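Local structure of linoleate 11-lipoxygenase (Gaeumannomyces graminis, 5FX8) at residues A[144-149]-A[538-543]; A[477-482]-A[611-616]; A[110-115]-A[532-537]. The protein uses a catalytic manganese ion to insert dioxygen into linoleic and alpha-linolenic acids, giving 11S- and then 13R-hydroperoxy fatty acids. One frame throughout, in Å; residues are numbered along the deposited sequence.

Interaction 1 of 3, residues A[144-149]-A[538-543]. With NAG (2-acetamido-2-deoxy-beta-D-glucopyranose), chain F; NAG (2-acetamido-2-deoxy-beta-D-glucopyranose), chain N.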
# COMPACT_ATOMS: atom_id res chain seq x y z
N GLU A 144 11.87 9.57 2.01
CA GLU A 144 11.72 8.83 0.76
C GLU A 144 10.70 7.70 0.87
O GLU A 144 9.97 7.44 -0.09
CB GLU A 144 13.08 8.29 0.30
CG GLU A 144 14.10 9.35 -0.11
CD GLU A 144 15.54 8.80 -0.17
OE1 GLU A 144 16.12 8.47 0.89
OE2 GLU A 144 16.09 8.68 -1.28
N SER A 145 10.64 7.04 2.02
CA SER A 145 9.68 5.97 2.25
C SER A 145 8.27 6.49 2.34
O SER A 145 7.33 5.84 1.88
CB SER A 145 10.02 5.26 3.55
OG SER A 145 11.29 4.67 3.46
N VAL A 146 8.10 7.64 2.98
CA VAL A 146 6.80 8.24 3.18
C VAL A 146 6.88 9.70 2.75
O VAL A 146 6.87 10.60 3.59
CB VAL A 146 6.37 8.10 4.64
CG1 VAL A 146 4.95 8.51 4.80
CG2 VAL A 146 6.57 6.67 5.08
N PRO A 147 6.91 9.98 1.45
CA PRO A 147 7.18 11.35 1.01
C PRO A 147 6.18 12.36 1.52
O PRO A 147 6.57 13.48 1.85
CB PRO A 147 7.15 11.24 -0.51
CG PRO A 147 7.34 9.83 -0.79
CD PRO A 147 6.68 9.09 0.31
N GLU A 148 4.90 12.01 1.60
CA GLU A 148 3.87 12.90 2.12
C GLU A 148 3.97 13.13 3.62
O GLU A 148 3.22 13.95 4.16
CB GLU A 148 2.49 12.36 1.74
CG GLU A 148 2.10 11.04 2.43
CD GLU A 148 2.46 9.71 1.67
OE1 GLU A 148 3.58 9.50 1.12
OE2 GLU A 148 1.59 8.81 1.69
N GLY A 149 4.89 12.46 4.32
CA GLY A 149 4.98 12.58 5.75
C GLY A 149 3.83 11.91 6.46
O GLY A 149 2.90 11.43 5.83
N ARG A 538 7.17 -0.08 5.17
CA ARG A 538 7.27 -1.07 4.11
C ARG A 538 5.91 -1.48 3.55
O ARG A 538 5.87 -2.08 2.47
CB ARG A 538 8.03 -2.29 4.62
CG ARG A 538 9.50 -2.30 4.21
CD ARG A 538 10.22 -3.39 4.93
NE ARG A 538 10.55 -3.03 6.30
CZ ARG A 538 10.49 -3.88 7.30
NH1 ARG A 538 10.08 -5.11 7.07
NH2 ARG A 538 10.82 -3.50 8.52
N PHE A 539 4.80 -1.17 4.24
CA PHE A 539 3.50 -1.36 3.60
C PHE A 539 3.15 -0.25 2.60
O PHE A 539 2.21 -0.41 1.82
CB PHE A 539 2.39 -1.44 4.64
CG PHE A 539 2.47 -2.64 5.54
CD1 PHE A 539 3.26 -3.72 5.23
CD2 PHE A 539 1.72 -2.70 6.70
CE1 PHE A 539 3.31 -4.80 6.06
CE2 PHE A 539 1.76 -3.78 7.52
CZ PHE A 539 2.55 -4.83 7.19
N ASN A 540 3.88 0.85 2.61
CA ASN A 540 3.64 1.98 1.72
C ASN A 540 4.43 1.79 0.43
O ASN A 540 5.35 0.97 0.35
CB ASN A 540 4.04 3.28 2.42
CG ASN A 540 3.47 4.51 1.75
OD1 ASN A 540 2.32 4.53 1.34
ND2 ASN A 540 4.29 5.52 1.61
N ARG A 541 4.03 2.53 -0.61
CA ARG A 541 4.65 2.43 -1.93
C ARG A 541 4.81 3.85 -2.47
O ARG A 541 3.92 4.36 -3.15
CB ARG A 541 3.83 1.57 -2.88
CG ARG A 541 4.00 0.07 -2.74
CD ARG A 541 5.39 -0.40 -3.16
NE ARG A 541 5.57 -1.83 -2.96
CZ ARG A 541 5.74 -2.40 -1.78
NH1 ARG A 541 5.75 -1.66 -0.70
NH2 ARG A 541 5.88 -3.70 -1.66
N ALA A 542 5.95 4.44 -2.21
CA ALA A 542 6.26 5.80 -2.63
C ALA A 542 6.42 5.96 -4.13
O ALA A 542 6.41 7.10 -4.61
CB ALA A 542 7.53 6.24 -1.90
N GLN A 543 6.57 4.90 -4.91
CA GLN A 543 6.88 5.01 -6.33
C GLN A 543 5.64 4.93 -7.22
O GLN A 543 5.79 5.01 -8.44
CB GLN A 543 7.86 3.93 -6.77
CG GLN A 543 8.93 3.49 -5.79
CD GLN A 543 8.35 2.74 -4.63
OE1 GLN A 543 7.30 2.13 -4.75
NE2 GLN A 543 8.98 2.86 -3.50
C1 NAG F . 12.96 4.29 -6.22
C2 NAG F . 13.68 4.60 -7.52
C3 NAG F . 13.87 6.09 -7.68
C4 NAG F . 12.53 6.81 -7.56
C5 NAG F . 11.85 6.42 -6.25
C6 NAG F . 10.46 6.99 -6.14
C7 NAG F . 15.20 2.90 -8.41
C8 NAG F . 16.56 2.28 -8.31
N2 NAG F . 14.95 3.91 -7.57
O3 NAG F . 14.46 6.33 -8.95
O4 NAG F . 12.70 8.22 -7.61
O5 NAG F . 11.72 5.00 -6.17
O6 NAG F . 9.66 6.60 -7.26
O7 NAG F . 14.37 2.51 -9.22
C1 NAG N . 21.10 8.07 -0.22
C2 NAG N . 20.45 9.40 -0.66
C3 NAG N . 19.30 9.15 -1.63
C4 NAG N . 19.75 8.28 -2.79
C5 NAG N . 20.30 6.97 -2.23
C6 NAG N . 20.85 6.03 -3.27
C7 NAG N . 20.60 11.27 0.95
C8 NAG N . 19.96 11.93 2.15
N2 NAG N . 19.99 10.17 0.50
O3 NAG N . 18.85 10.41 -2.12
O4 NAG N . 18.68 8.03 -3.70
O5 NAG N . 21.40 7.27 -1.37
O6 NAG N . 21.86 5.22 -2.68
O7 NAG N . 21.61 11.73 0.44
O HOH W 1 0.09 6.16 1.00

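Interaction 2 of 3, residues A[477-482]-A[611-616]. With MN (manganese (II) ion), chain I.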
# COMPACT_ATOMS: atom_id res chain seq x y z
N ALA A 477 -11.01 1.25 -0.43
CA ALA A 477 -11.17 0.60 0.87
C ALA A 477 -9.87 -0.04 1.37
O ALA A 477 -9.55 0.05 2.56
CB ALA A 477 -12.27 -0.44 0.79
N HIS A 478 -9.12 -0.71 0.49
CA HIS A 478 -7.86 -1.31 0.93
C HIS A 478 -6.94 -0.27 1.54
O HIS A 478 -6.30 -0.53 2.56
CB HIS A 478 -7.15 -1.98 -0.24
CG HIS A 478 -5.82 -2.55 0.14
ND1 HIS A 478 -4.66 -1.81 0.12
CD2 HIS A 478 -5.47 -3.78 0.59
CE1 HIS A 478 -3.66 -2.56 0.52
NE2 HIS A 478 -4.12 -3.77 0.80
N HIS A 479 -6.86 0.90 0.93
CA HIS A 479 -5.86 1.86 1.33
C HIS A 479 -6.29 2.66 2.55
O HIS A 479 -5.52 3.48 3.04
CB HIS A 479 -5.54 2.76 0.15
CG HIS A 479 -5.36 2.02 -1.15
ND1 HIS A 479 -4.67 0.83 -1.24
CD2 HIS A 479 -5.77 2.30 -2.40
CE1 HIS A 479 -4.65 0.42 -2.50
NE2 HIS A 479 -5.32 1.30 -3.22
N VAL A 480 -7.49 2.45 3.04
CA VAL A 480 -7.85 3.04 4.31
C VAL A 480 -7.36 2.15 5.44
O VAL A 480 -6.95 2.63 6.50
CB VAL A 480 -9.38 3.25 4.34
CG1 VAL A 480 -9.85 3.73 5.70
CG2 VAL A 480 -9.79 4.23 3.29
N MET A 481 -7.37 0.83 5.24
CA MET A 481 -7.00 -0.09 6.31
C MET A 481 -5.51 -0.40 6.31
O MET A 481 -4.92 -0.53 7.38
CB MET A 481 -7.79 -1.39 6.19
CG MET A 481 -9.28 -1.26 6.33
SD MET A 481 -9.75 -0.88 8.01
CE MET A 481 -10.64 -2.37 8.43
N ASN A 482 -4.91 -0.52 5.14
CA ASN A 482 -3.57 -1.03 4.94
C ASN A 482 -2.84 -0.00 4.10
O ASN A 482 -3.10 1.19 4.26
CB ASN A 482 -3.62 -2.38 4.24
CG ASN A 482 -2.33 -3.12 4.30
OD1 ASN A 482 -1.89 -3.71 3.32
ND2 ASN A 482 -1.70 -3.09 5.46
N VAL A 611 -2.32 9.43 -4.72
CA VAL A 611 -1.30 8.81 -3.89
C VAL A 611 -1.46 7.31 -3.86
O VAL A 611 -0.48 6.57 -3.80
CB VAL A 611 -1.35 9.41 -2.47
CG1 VAL A 611 -0.35 8.73 -1.56
CG2 VAL A 611 -1.12 10.92 -2.54
N ASN A 612 -2.66 6.85 -3.90
CA ASN A 612 -2.90 5.44 -3.77
C ASN A 612 -2.71 4.70 -5.09
O ASN A 612 -2.91 5.27 -6.15
CB ASN A 612 -4.30 5.23 -3.24
CG ASN A 612 -4.38 5.60 -1.80
OD1 ASN A 612 -3.42 5.37 -1.07
ND2 ASN A 612 -5.50 6.16 -1.36
N PRO A 613 -2.32 3.45 -5.05
CA PRO A 613 -2.35 2.64 -6.26
C PRO A 613 -3.76 2.22 -6.59
O PRO A 613 -4.64 2.20 -5.73
CB PRO A 613 -1.49 1.43 -5.89
CG PRO A 613 -1.68 1.29 -4.51
CD PRO A 613 -1.82 2.66 -3.92
N PHE A 614 -3.96 1.81 -7.84
CA PHE A 614 -5.26 1.34 -8.29
C PHE A 614 -5.50 -0.14 -8.01
O PHE A 614 -6.56 -0.65 -8.34
CB PHE A 614 -5.46 1.61 -9.80
CG PHE A 614 -4.55 0.81 -10.69
CD1 PHE A 614 -4.85 -0.50 -11.00
CD2 PHE A 614 -3.41 1.37 -11.21
CE1 PHE A 614 -4.00 -1.24 -11.78
CE2 PHE A 614 -2.57 0.64 -11.99
CZ PHE A 614 -2.87 -0.67 -12.28
N PHE A 615 -4.54 -0.83 -7.42
CA PHE A 615 -4.61 -2.26 -7.22
C PHE A 615 -4.22 -2.56 -5.78
O PHE A 615 -3.79 -1.67 -5.05
CB PHE A 615 -3.71 -3.02 -8.20
CG PHE A 615 -2.26 -2.63 -8.11
CD1 PHE A 615 -1.79 -1.44 -8.67
CD2 PHE A 615 -1.34 -3.47 -7.46
CE1 PHE A 615 -0.44 -1.08 -8.57
CE2 PHE A 615 0.01 -3.12 -7.37
CZ PHE A 615 0.46 -1.93 -7.91
N LEU A 616 -4.40 -3.82 -5.39
CA LEU A 616 -4.08 -4.30 -4.03
C LEU A 616 -2.58 -4.60 -3.96
O LEU A 616 -2.14 -5.72 -4.18
CB LEU A 616 -4.92 -5.53 -3.70
CG LEU A 616 -6.47 -5.46 -3.73
CD1 LEU A 616 -7.09 -6.84 -3.84
CD2 LEU A 616 -7.08 -4.74 -2.55
MN MN I . -3.16 -5.34 2.06
O HOH W 2 -1.72 -6.83 3.33

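Interaction 3 of 3, residues A[110-115]-A[532-537]. With NAG (2-acetamido-2-deoxy-beta-D-glucopyranose), chain K.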
# COMPACT_ATOMS: atom_id res chain seq x y z
N THR A 110 14.79 1.22 0.74
CA THR A 110 14.72 2.59 1.21
C THR A 110 14.30 2.64 2.66
O THR A 110 14.89 3.37 3.46
CB THR A 110 13.74 3.38 0.34
OG1 THR A 110 14.19 3.32 -1.01
CG2 THR A 110 13.66 4.81 0.81
N ALA A 111 13.29 1.86 3.01
CA ALA A 111 12.77 1.86 4.37
C ALA A 111 13.83 1.40 5.37
O ALA A 111 13.95 1.97 6.45
CB ALA A 111 11.53 0.98 4.44
N TYR A 112 14.60 0.37 5.01
CA TYR A 112 15.66 -0.06 5.91
C TYR A 112 16.72 1.02 6.07
O TYR A 112 17.17 1.30 7.19
CB TYR A 112 16.27 -1.35 5.37
CG TYR A 112 15.45 -2.54 5.73
CD1 TYR A 112 14.88 -2.64 6.97
CD2 TYR A 112 15.27 -3.58 4.84
CE1 TYR A 112 14.14 -3.72 7.32
CE2 TYR A 112 14.53 -4.67 5.17
CZ TYR A 112 13.95 -4.73 6.42
OH TYR A 112 13.20 -5.82 6.82
N ARG A 113 17.13 1.64 4.97
CA ARG A 113 18.09 2.74 5.06
C ARG A 113 17.57 3.88 5.96
O ARG A 113 18.26 4.31 6.89
CB ARG A 113 18.41 3.21 3.65
CG ARG A 113 19.42 4.28 3.55
CD ARG A 113 19.28 4.93 2.20
NE ARG A 113 19.08 3.92 1.18
CZ ARG A 113 18.50 4.16 0.01
NH1 ARG A 113 18.08 5.39 -0.27
NH2 ARG A 113 18.34 3.18 -0.88
N GLU A 114 16.33 4.33 5.75
CA GLU A 114 15.81 5.41 6.57
C GLU A 114 15.49 4.98 8.00
O GLU A 114 15.43 5.82 8.89
CB GLU A 114 14.56 6.02 5.90
CG GLU A 114 14.82 6.39 4.45
CD GLU A 114 13.82 7.36 3.85
OE1 GLU A 114 12.63 7.05 3.79
OE2 GLU A 114 14.23 8.45 3.40
N ALA A 115 15.26 3.70 8.23
CA ALA A 115 15.14 3.21 9.60
C ALA A 115 16.49 3.23 10.30
O ALA A 115 16.58 3.54 11.49
CB ALA A 115 14.57 1.80 9.62
N GLN A 532 8.74 -0.80 14.24
CA GLN A 532 7.34 -0.65 13.88
C GLN A 532 7.20 0.34 12.73
O GLN A 532 6.64 0.02 11.68
CB GLN A 532 6.53 -0.24 15.10
CG GLN A 532 5.22 0.44 14.72
CD GLN A 532 4.17 0.49 15.81
OE1 GLN A 532 4.26 -0.17 16.85
NE2 GLN A 532 3.14 1.27 15.57
N VAL A 533 7.80 1.52 12.88
CA VAL A 533 7.66 2.48 11.79
C VAL A 533 8.26 1.92 10.51
O VAL A 533 7.78 2.22 9.42
CB VAL A 533 8.24 3.85 12.18
CG1 VAL A 533 8.01 4.84 11.09
CG2 VAL A 533 7.56 4.35 13.37
N SER A 534 9.26 1.06 10.61
CA SER A 534 9.93 0.55 9.42
C SER A 534 9.09 -0.50 8.70
O SER A 534 9.05 -0.53 7.46
CB SER A 534 11.28 -0.02 9.80
OG SER A 534 11.93 -0.54 8.65
N LEU A 535 8.40 -1.35 9.46
CA LEU A 535 7.45 -2.29 8.85
C LEU A 535 6.26 -1.57 8.20
O LEU A 535 5.87 -1.88 7.06
CB LEU A 535 6.99 -3.28 9.92
CG LEU A 535 5.91 -4.25 9.47
CD1 LEU A 535 6.41 -5.22 8.41
CD2 LEU A 535 5.41 -4.97 10.67
N LEU A 536 5.68 -0.61 8.90
CA LEU A 536 4.53 0.08 8.32
C LEU A 536 4.97 0.92 7.12
O LEU A 536 4.26 0.99 6.10
CB LEU A 536 3.83 0.92 9.40
CG LEU A 536 3.49 0.15 10.68
CD1 LEU A 536 2.72 0.97 11.70
CD2 LEU A 536 2.73 -1.06 10.30
N ALA A 537 6.16 1.51 7.18
CA ALA A 537 6.68 2.17 6.00
C ALA A 537 6.87 1.17 4.86
O ALA A 537 6.74 1.54 3.70
CB ALA A 537 8.00 2.87 6.31
C1 NAG K . 18.98 -1.45 9.33
C2 NAG K . 17.84 -1.86 10.22
C3 NAG K . 17.85 -3.37 10.43
C4 NAG K . 17.82 -4.07 9.08
C5 NAG K . 19.00 -3.58 8.26
C6 NAG K . 19.01 -4.14 6.87
C7 NAG K . 16.90 -0.63 12.11
C8 NAG K . 17.20 0.08 13.39
N2 NAG K . 17.94 -1.16 11.48
O3 NAG K . 16.70 -3.76 11.15
O4 NAG K . 17.89 -5.48 9.26
O5 NAG K . 18.92 -2.16 8.12
O6 NAG K . 20.09 -3.55 6.16
O7 NAG K . 15.76 -0.74 11.69

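Interaction 1 of 3, residues A[144-149]-A[538-543]
N540 and A542, the two most covered residues, meet the loop 144-149 through the backbone oxygens of S145 and E144. N540 carries the one direct polar link: its ND2 donates to S145 O over 3.1 Å, with an N-H...O angle of 154°. The oxygen lies close to the plane of the amide, and the donor in the plane of the carbonyl. With CG anti to the backbone nitrogen (chi1 -163°), the N540 amide reaches across to the loop. Its other end, OD1, accepts from a water at 2.8 Å that also donates to E148 OE2, a carboxylate oxygen whose stronger partner is K488. Both ends of the amide are thereby engaged, which would hold its rotation. Two positions on, the methyl of A542 points into the loop, with CB 3.3 Å from E144 O and 3.7 Å from P147 CD. The S145 carbonyl takes a second bond from Q107 of helix 86-124. P147 and E148 are the central pair of a type I beta turn, V146 to G149. A side-chain amide bonded to a backbone carbonyl thus joins two loops, just past the end of helix 526-539 in the lipoxygenase fold.

Interaction 2 of 3, residues A[477-482]-A[611-616]
H479 is the chief polar link between the end of helix 460-481 and the segment 611-616 near the C-terminus. Its NE2 donates to P613 O at 2.8 Å, a bent bond (131° at the hydrogen) in which the oxygen is tilted from the ring plane. The other ring nitrogen, ND1, accepts from H478 ND1 at 3.0 Å, nearly straight at 162°. The chain of bonds runs from the metal through H478 and H479 to a backbone carbonyl; together with the metal bond it would hold the H478 ring's orientation and may polarise it. H478 NE2 holds the manganese at 2.2 Å and N482 OD1 at 2.4 Å, a water adds a further ligand, and H290, H294 and V618 complete the site. Van der Waals and CH-pi contacts surround the rings. P613 CD lies over one face of H479, 4.0 Å from the centroid, while F615 O sits at the ring's edge. N612 CB touches H479 CD2 at 3.4 Å, and L616 CD2 leans on H478 CB at 3.6 Å. The whole contact is buried: L616 also packs on H294 of helix 268-305 and on T474, one turn before H478 in helix 460-481, which places the C-terminal segment beside both metal-binding helices.

Interaction 3 of 3, residues A[110-115]-A[532-537]
S534 faces helix 86-124 between A111 and A115, and has the largest share of the buried surface. OG, anti to the backbone nitrogen (chi1 179°), lies 3.7 Å from A115 CB and 3.9 Å from A111 O, van der Waals neighbours rather than bonded partners. One turn past S534, A537 CB meets A111 CB at 4.4 Å. Y112 joins from the flank: although its CB points away from helix 526-539, the ring turns back until CD1 is 4.0 Å from S534 OG. Around this first shell, R538 one turn on hydrogen-bonds S534 OG through NH2, which satisfies the hydroxyl within its own helix. One face of the Y112 ring carries a sugar, with C6 of the N-acetylglucosamine 4.0 Å above the plane and toward the rim; Y112 also packs on Y112 of the second subunit. A115 CB touches the acetyl oxygen O7 of that sugar at 3.5 Å. The short segments run nearly antiparallel, at 158°, with axes 9.2 Å apart. Small residues, alanine and serine, accompany this packing of two antiparallel helices, a part of the largely helical lipoxygenase domain beside a glycan and the neighbouring subunit.

How the interactions relate
Interaction 2 is the most central of the three, its centre about 7 Å from that of the chain; interaction 3, about 20 Å out, is peripheral but buried, and interaction 1, about 17 Å out on the same side, is only partly buried. Their chemistry follows: coordination and imidazole bonding at the metal, a side-chain amide and a water at the loop, and small-residue packing between helices. Interactions 1 and 3 share helix 526-539, and E114 of 110-115 probably bonds the backbone nitrogens of E144 and S145, tying the loop to helix 86-124. Interaction 1 also reaches interaction 2, F539 packing on N482 and E148 on V611, while interactions 2 and 3 do not touch.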